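Local coordinates for oxysterol-binding protein homolog 3 (Saccharomyces cerevisiae, PDB 4IC4) that transfers lipids between membranes through the cytosol in phosphoinositide-coupled fashion, carrying them in a hydrophobic pocket, and binds PI(4)P through its OSBP-related domain, at residues A[101-106]-A[219-224]; A[350-353]-A[358-361]. All blocks are in the same frame, centred on the assembly; numbering follows the deposited sequence.

Both contacts belong to the OSBP-related domain, the lipid-binding part, and they lie on opposite sides of the chain's centre. Contact 1 (101-106 with 219-224) is buried, its centre about 13 Å from that of the chain. It packs segment 101-106 against a barrel strand, away from the PI(4)P-binding site. Contact 2 (350-353 with 358-361) is at the surface, its centre about 24 Å from the chain's, where helix 335-354 turns into the following loop. It includes Arg350 of the PI(4)P site, and the side chain of Arg353 comes within about 3 Å of that of Arg147, also of the site. The two contact centres are about 35 Å apart and their nearest atoms about 23 Å.

Contact 1: residues A[101-106]-A[219-224]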
ATOM      1  N   PHE A 101      -0.077  13.673  -3.146  1.00  9.72           N
ATOM      2  CA  PHE A 101       0.530  12.408  -2.751  1.00  9.73           C
ATOM      3  C   PHE A 101      -0.483  11.523  -2.032  1.00  8.88           C
ATOM      4  O   PHE A 101      -0.590  10.334  -2.318  1.00 10.42           O
ATOM      5  CB  PHE A 101       1.728  12.654  -1.830  1.00  8.72           C
ATOM      6  CG  PHE A 101       2.352  11.390  -1.303  1.00  8.10           C
ATOM      7  CD1 PHE A 101       3.176  10.614  -2.115  1.00  8.74           C
ATOM      8  CD2 PHE A 101       2.085  10.958  -0.009  1.00  9.32           C
ATOM      9  CE1 PHE A 101       3.725   9.421  -1.641  1.00  8.54           C
ATOM     10  CE2 PHE A 101       2.631   9.764   0.475  1.00  9.86           C
ATOM     11  CZ  PHE A 101       3.453   8.995  -0.346  1.00 10.04           C
ATOM     12  N   ALA A 102      -1.235  12.113  -1.106  1.00  9.90           N
ATOM     13  CA  ALA A 102      -2.226  11.373  -0.331  1.00  9.17           C
ATOM     14  C   ALA A 102      -3.303  10.706  -1.179  1.00  9.47           C
ATOM     15  O   ALA A 102      -3.785   9.624  -0.845  1.00  9.88           O
ATOM     16  CB  ALA A 102      -2.874  12.297   0.693  1.00 10.45           C
ATOM     17  N   ILE A 103      -3.679  11.356  -2.274  1.00  9.97           N
ATOM     18  CA  ILE A 103      -4.704  10.834  -3.168  1.00 11.03           C
ATOM     19  C   ILE A 103      -4.147   9.885  -4.231  1.00  9.85           C
ATOM     20  O   ILE A 103      -4.837   8.964  -4.674  1.00 11.25           O
ATOM     21  CB  ILE A 103      -5.420  11.998  -3.896  1.00 14.92           C
ATOM     22  CG1 ILE A 103      -6.149  12.879  -2.878  1.00 15.40           C
ATOM     23  CG2 ILE A 103      -6.391  11.457  -4.936  1.00 17.62           C
ATOM     24  CD1 ILE A 103      -6.684  14.177  -3.461  1.00 21.38           C
ATOM     25  N   SER A 104      -2.893  10.100  -4.619  1.00 10.80           N
ATOM     26  CA  SER A 104      -2.277   9.319  -5.687  1.00 10.50           C
ATOM     27  C   SER A 104      -2.354   7.804  -5.614  1.00  9.62           C
ATOM     28  O   SER A 104      -2.483   7.151  -6.651  1.00 10.55           O
ATOM     29  CB  SER A 104      -0.811   9.733  -5.870  1.00  9.67           C
ATOM     30  OG  SER A 104      -0.020   9.374  -4.753  1.00 10.30           O
ATOM     31  N   PHE A 105      -2.285   7.236  -4.417  1.00 10.51           N
ATOM     32  CA  PHE A 105      -2.314   5.784  -4.300  1.00 10.33           C
ATOM     33  C   PHE A 105      -3.578   5.159  -4.891  1.00 10.25           C
ATOM     34  O   PHE A 105      -3.558   4.003  -5.317  1.00 10.08           O
ATOM     35  CB  PHE A 105      -2.164   5.351  -2.838  1.00 11.78           C
ATOM     36  CG  PHE A 105      -3.447   5.365  -2.073  1.00 11.33           C
ATOM     37  CD1 PHE A 105      -4.001   6.561  -1.637  1.00 11.25           C
ATOM     38  CD2 PHE A 105      -4.129   4.177  -1.821  1.00 10.53           C
ATOM     39  CE1 PHE A 105      -5.217   6.578  -0.962  1.00 12.94           C
ATOM     40  CE2 PHE A 105      -5.350   4.181  -1.146  1.00 13.33           C
ATOM     41  CZ  PHE A 105      -5.896   5.386  -0.715  1.00 12.42           C
ATOM     42  N   LEU A 106      -4.674   5.912  -4.918  1.00  9.59           N
ATOM     43  CA  LEU A 106      -5.929   5.393  -5.458  1.00  9.75           C
ATOM     44  C   LEU A 106      -5.810   4.990  -6.922  1.00 10.28           C
ATOM     45  O   LEU A 106      -6.521   4.100  -7.387  1.00  9.63           O
ATOM     46  CB  LEU A 106      -7.040   6.437  -5.328  1.00 10.64           C
ATOM     47  CG  LEU A 106      -7.520   6.759  -3.917  1.00  9.89           C
ATOM     48  CD1 LEU A 106      -8.404   8.000  -3.963  1.00 12.21           C
ATOM     49  CD2 LEU A 106      -8.281   5.571  -3.348  1.00 12.58           C
ATOM     50  N   ASN A 219     -16.987   9.584   0.164  1.00 19.74           N
ATOM     51  CA  ASN A 219     -16.947  10.578   1.225  1.00 19.85           C
ATOM     52  C   ASN A 219     -15.812  11.579   1.049  1.00 19.52           C
ATOM     53  O   ASN A 219     -15.574  12.071  -0.053  1.00 19.63           O
ATOM     54  CB  ASN A 219     -16.840   9.877   2.583  1.00 22.00           C
ATOM     55  CG  ASN A 219     -18.082   9.069   2.921  1.00 24.96           C
ATOM     56  OD1 ASN A 219     -18.073   8.248   3.839  1.00 25.22           O
ATOM     57  ND2 ASN A 219     -19.161   9.307   2.184  1.00 25.23           N
ATOM     58  N   GLU A 220     -15.105  11.870   2.134  1.00 18.89           N
ATOM     59  CA  GLU A 220     -14.019  12.840   2.101  1.00 19.37           C
ATOM     60  C   GLU A 220     -12.973  12.522   3.162  1.00 18.13           C
ATOM     61  O   GLU A 220     -13.147  11.606   3.966  1.00 17.90           O
ATOM     62  CB  GLU A 220     -14.588  14.233   2.375  1.00 23.33           C
ATOM     63  CG  GLU A 220     -15.130  14.381   3.793  1.00 27.41           C
ATOM     64  CD  GLU A 220     -16.428  15.163   3.857  1.00 30.74           C
ATOM     65  OE1 GLU A 220     -16.443  16.342   3.445  1.00 32.84           O
ATOM     66  OE2 GLU A 220     -17.440  14.594   4.321  1.00 34.67           O
ATOM     67  N   PHE A 221     -11.884  13.284   3.155  1.00 17.33           N
ATOM     68  CA  PHE A 221     -10.825  13.128   4.145  1.00 15.05           C
ATOM     69  C   PHE A 221      -9.966  14.384   4.126  1.00 15.60           C
ATOM     70  O   PHE A 221      -9.983  15.140   3.150  1.00 15.22           O
ATOM     71  CB  PHE A 221      -9.992  11.858   3.882  1.00 14.18           C
ATOM     72  CG  PHE A 221      -8.906  12.019   2.856  1.00 12.56           C
ATOM     73  CD1 PHE A 221      -7.586  12.217   3.252  1.00 13.36           C
ATOM     74  CD2 PHE A 221      -9.192  11.920   1.500  1.00 13.41           C
ATOM     75  CE1 PHE A 221      -6.562  12.307   2.310  1.00 12.64           C
ATOM     76  CE2 PHE A 221      -8.177  12.010   0.547  1.00 12.86           C
ATOM     77  CZ  PHE A 221      -6.860  12.203   0.951  1.00 13.91           C
ATOM     78  N   GLU A 222      -9.238  14.623   5.210  1.00 15.39           N
ATOM     79  CA  GLU A 222      -8.413  15.816   5.294  1.00 15.43           C
ATOM     80  C   GLU A 222      -6.955  15.539   5.625  1.00 13.90           C
ATOM     81  O   GLU A 222      -6.619  14.546   6.271  1.00 14.28           O
ATOM     82  CB  GLU A 222      -8.984  16.782   6.340  1.00 19.56           C
ATOM     83  CG  GLU A 222     -10.461  17.108   6.159  1.00 24.19           C
ATOM     84  CD  GLU A 222     -10.914  18.268   7.030  1.00 27.08           C
ATOM     85  OE1 GLU A 222     -10.638  18.246   8.246  1.00 29.24           O
ATOM     86  OE2 GLU A 222     -11.552  19.202   6.495  1.00 30.93           O
ATOM     87  N   VAL A 223      -6.093  16.433   5.160  1.00 13.80           N
ATOM     88  CA  VAL A 223      -4.671  16.355   5.431  1.00 13.31           C
ATOM     89  C   VAL A 223      -4.405  17.561   6.319  1.00 14.96           C
ATOM     90  O   VAL A 223      -4.834  18.669   6.001  1.00 15.01           O
ATOM     91  CB  VAL A 223      -3.836  16.482   4.146  1.00 13.18           C
ATOM     92  CG1 VAL A 223      -2.354  16.544   4.492  1.00 13.52           C
ATOM     93  CG2 VAL A 223      -4.124  15.305   3.228  1.00 13.40           C
ATOM     94  N   HIS A 224      -3.712  17.346   7.429  1.00 16.01           N
ATOM     95  CA  HIS A 224      -3.426  18.431   8.358  1.00 17.53           C
ATOM     96  C   HIS A 224      -1.940  18.664   8.562  1.00 18.30           C
ATOM     97  O   HIS A 224      -1.161  17.722   8.695  1.00 17.42           O
ATOM     98  CB  HIS A 224      -4.092  18.144   9.705  1.00 21.68           C
ATOM     99  CG  HIS A 224      -5.588  18.149   9.650  1.00 25.07           C
ATOM    100  ND1 HIS A 224      -6.323  19.306   9.507  1.00 29.63           N
ATOM    101  CD2 HIS A 224      -6.486  17.136   9.691  1.00 28.07           C
ATOM    102  CE1 HIS A 224      -7.609  19.006   9.463  1.00 28.40           C
ATOM    103  NE2 HIS A 224      -7.734  17.696   9.572  1.00 28.54           N
TER
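Phe221 meets Ala102 and Ile103 with the outer end of its ring. From CA, CB points from strand 214-225 toward segment 101-106. CG sits between the backbone N and the carbonyl carbon (chi1 83°), which presents the far edge of the ring to Ala102 and Ile103. The CG, CD1 and CD2 atoms make no close contact with segment 101-106. On one flank of the tip, Phe221 CE1 lies 4.0 Å from Ala102 CB. On the other, Phe221 CE2 lies 4.1 Å from Ile103 CG1. Phe221 CZ touches both partners, and is 4.0 Å from Ile103 CG1. Both aliphatic groups meet the ring at its edge, near its plane, so this is not a stack on the ring face.

The strand belongs to the beta barrel of the OSBP-related domain. Segment 101-106 lies within the curl of the barrel strands and fills part of the barrel interior. Two residues along the strand, Val223 also points inward, and Val223 CG2 lies 4.1 Å from Ala102 CB. Ala102 CB thus faces two neighbours on the strand, the ring edge of Phe221 and a methyl of Val223. No hydrogen bond crosses the contact. Within 101-106, Ser104 OG donates to Phe101 O at 2.7 Å, which turns this hydroxyl back onto its own backbone. Trp198 of strand 195-199 touches both Ala102 and Val223, while Ile233 of strand 230-235 touches both Ile103 and Phe221.

Contact 2: residues A[350-353]-A[358-361]; sequences RERR and DVEP
Arg353 and Asp358 form a salt bridge, with Arg353 NH1 2.7 Å from Asp358 OD2. The arginine starts with CG anti to its backbone N (chi1 -161°) and runs extended to NE. A turn at the last torsion then brings NH1 to the carboxylate. The Asp358 side chain crosses the arginine chain at an angle. The two flat groups are not coplanar: their planes are 57° apart, and only NH1 makes the close polar contact. OD1 is held by two waters. One water oxygen donates to Asp358 OD1 at 2.8 Å and accepts a weak bond from Arg353 NH1, adding a water-mediated path to the direct one. The other donates to Asp358 OD1 at 2.7 Å and accepts from Val359 N and from Arg352 NE. This water lies in the plane of the Arg352 guanidinium, at its edge.

Arg352 takes a different course. Its chain bends at chi3 (-69°), and CD and NE pass across Val359 CG2, with Arg352 NE 3.8 Å from Val359 CG2. Its NH1 donates to the backbone O of Leu396, which anchors the guanidinium near the C-terminus.

Arg353 also touches His146 and Arg147, both of the PI(4)P site. The loop after helix 335-354 is tied back to the end of that helix by a salt bridge and two waters, beside the basic phosphoinositide-binding site of the OSBP-related domain, to which Arg350 on the same helix contributes.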
ATOM      1  N   ARG A 350       0.410 -21.464  11.988  1.00 12.53           N
ATOM      2  CA  ARG A 350      -0.578 -21.895  12.966  1.00 12.56           C
ATOM      3  C   ARG A 350       0.078 -22.790  14.019  1.00 13.28           C
ATOM      4  O   ARG A 350      -0.222 -22.679  15.210  1.00 11.72           O
ATOM      5  CB  ARG A 350      -1.719 -22.654  12.289  1.00 14.23           C
ATOM      6  CG  ARG A 350      -2.718 -23.224  13.283  1.00 19.63           C
ATOM      7  CD  ARG A 350      -4.092 -22.600  13.142  1.00 27.56           C
ATOM      8  NE  ARG A 350      -4.953 -23.377  12.254  1.00 30.53           N
ATOM      9  CZ  ARG A 350      -5.432 -24.586  12.542  1.00 33.60           C
ATOM     10  NH1 ARG A 350      -5.137 -25.166  13.699  1.00 33.87           N
ATOM     11  NH2 ARG A 350      -6.217 -25.211  11.674  1.00 33.75           N
ATOM     12  N   GLU A 351       0.971 -23.674  13.578  1.00 11.79           N
ATOM     13  CA  GLU A 351       1.669 -24.571  14.498  1.00 13.94           C
ATOM     14  C   GLU A 351       2.513 -23.763  15.475  1.00 12.02           C
ATOM     15  O   GLU A 351       2.531 -24.045  16.671  1.00 12.99           O
ATOM     16  CB  GLU A 351       2.568 -25.547  13.730  1.00 17.02           C
ATOM     17  CG  GLU A 351       1.818 -26.566  12.891  1.00 23.35           C
ATOM     18  CD  GLU A 351       1.049 -27.568  13.731  1.00 26.86           C
ATOM     19  OE1 GLU A 351       0.331 -28.408  13.148  1.00 30.88           O
ATOM     20  OE2 GLU A 351       1.166 -27.522  14.974  1.00 28.72           O
ATOM     21  N   ARG A 352       3.224 -22.760  14.968  1.00 11.65           N
ATOM     22  CA  ARG A 352       4.046 -21.918  15.829  1.00 12.39           C
ATOM     23  C   ARG A 352       3.169 -21.194  16.841  1.00 12.25           C
ATOM     24  O   ARG A 352       3.495 -21.115  18.025  1.00 12.69           O
ATOM     25  CB  ARG A 352       4.807 -20.872  15.005  1.00 12.29           C
ATOM     26  CG  ARG A 352       5.939 -21.424  14.160  1.00 12.36           C
ATOM     27  CD  ARG A 352       6.866 -20.299  13.702  1.00 11.96           C
ATOM     28  NE  ARG A 352       6.238 -19.404  12.732  1.00 11.16           N
ATOM     29  CZ  ARG A 352       6.197 -19.635  11.425  1.00 11.08           C
ATOM     30  NH1 ARG A 352       6.750 -20.737  10.931  1.00 11.80           N
ATOM     31  NH2 ARG A 352       5.615 -18.768  10.609  1.00  9.68           N
ATOM     32  N   ARG A 353       2.049 -20.673  16.354  1.00 12.19           N
ATOM     33  CA  ARG A 353       1.112 -19.930  17.186  1.00 13.37           C
ATOM     34  C   ARG A 353       0.531 -20.783  18.308  1.00 12.20           C
ATOM     35  O   ARG A 353       0.574 -20.394  19.474  1.00 12.82           O
ATOM     36  CB  ARG A 353      -0.017 -19.383  16.308  1.00 16.35           C
ATOM     37  CG  ARG A 353      -0.813 -18.236  16.908  1.00 21.08           C
ATOM     38  CD  ARG A 353      -1.789 -17.689  15.874  1.00 24.79           C
ATOM     39  NE  ARG A 353      -2.509 -16.506  16.335  1.00 28.20           N
ATOM     40  CZ  ARG A 353      -1.977 -15.292  16.431  1.00 26.98           C
ATOM     41  NH1 ARG A 353      -0.709 -15.085  16.096  1.00 27.62           N
ATOM     42  NH2 ARG A 353      -2.718 -14.279  16.858  1.00 28.03           N
ATOM     43  N   ASP A 358       5.060 -18.039  18.528  1.00 13.71           N
ATOM     44  CA  ASP A 358       4.943 -17.126  17.396  1.00 15.42           C
ATOM     45  C   ASP A 358       6.233 -16.320  17.318  1.00 15.39           C
ATOM     46  O   ASP A 358       6.888 -16.069  18.333  1.00 16.08           O
ATOM     47  CB  ASP A 358       3.768 -16.160  17.584  1.00 17.52           C
ATOM     48  CG  ASP A 358       2.555 -16.534  16.752  1.00 22.79           C
ATOM     49  OD1 ASP A 358       2.724 -16.988  15.599  1.00 25.40           O
ATOM     50  OD2 ASP A 358       1.422 -16.350  17.244  1.00 26.88           O
ATOM     51  N   VAL A 359       6.598 -15.916  16.110  1.00 14.27           N
ATOM     52  CA  VAL A 359       7.804 -15.127  15.917  1.00 13.79           C
ATOM     53  C   VAL A 359       7.520 -13.679  16.299  1.00 14.56           C
ATOM     54  O   VAL A 359       6.460 -13.138  15.979  1.00 16.35           O
ATOM     55  CB  VAL A 359       8.267 -15.194  14.451  1.00 13.38           C
ATOM     56  CG1 VAL A 359       9.522 -14.351  14.259  1.00 14.11           C
ATOM     57  CG2 VAL A 359       8.532 -16.640  14.064  1.00 14.33           C
ATOM     58  N   GLU A 360       8.469 -13.063  16.994  1.00 13.03           N
ATOM     59  CA  GLU A 360       8.342 -11.674  17.427  1.00 15.09           C
ATOM     60  C   GLU A 360       8.862 -10.715  16.360  1.00 13.45           C
ATOM     61  O   GLU A 360       9.906 -10.962  15.757  1.00 13.26           O
ATOM     62  CB  GLU A 360       9.149 -11.457  18.705  1.00 17.80           C
ATOM     63  CG  GLU A 360       8.681 -12.281  19.884  1.00 24.53           C
ATOM     64  CD  GLU A 360       7.966 -11.441  20.919  1.00 28.29           C
ATOM     65  OE1 GLU A 360       7.046 -10.685  20.541  1.00 30.45           O
ATOM     66  OE2 GLU A 360       8.326 -11.539  22.112  1.00 31.81           O
ATOM     67  N   PRO A 361       8.138  -9.611  16.103  1.00 13.96           N
ATOM     68  CA  PRO A 361       8.630  -8.670  15.090  1.00 12.79           C
ATOM     69  C   PRO A 361       9.991  -8.158  15.557  1.00 12.43           C
ATOM     70  O   PRO A 361      10.249  -8.077  16.760  1.00 13.81           O
ATOM     71  CB  PRO A 361       7.548  -7.588  15.059  1.00 15.03           C
ATOM     72  CG  PRO A 361       6.916  -7.676  16.417  1.00 16.60           C
ATOM     73  CD  PRO A 361       6.853  -9.162  16.660  1.00 14.82           C
TER
HETATM   74  O   HOH W   1       4.779 -17.045  13.859  1.00 11.87           O
HETATM   75  O   HOH W   2       0.760 -15.838  13.892  1.00 27.24           O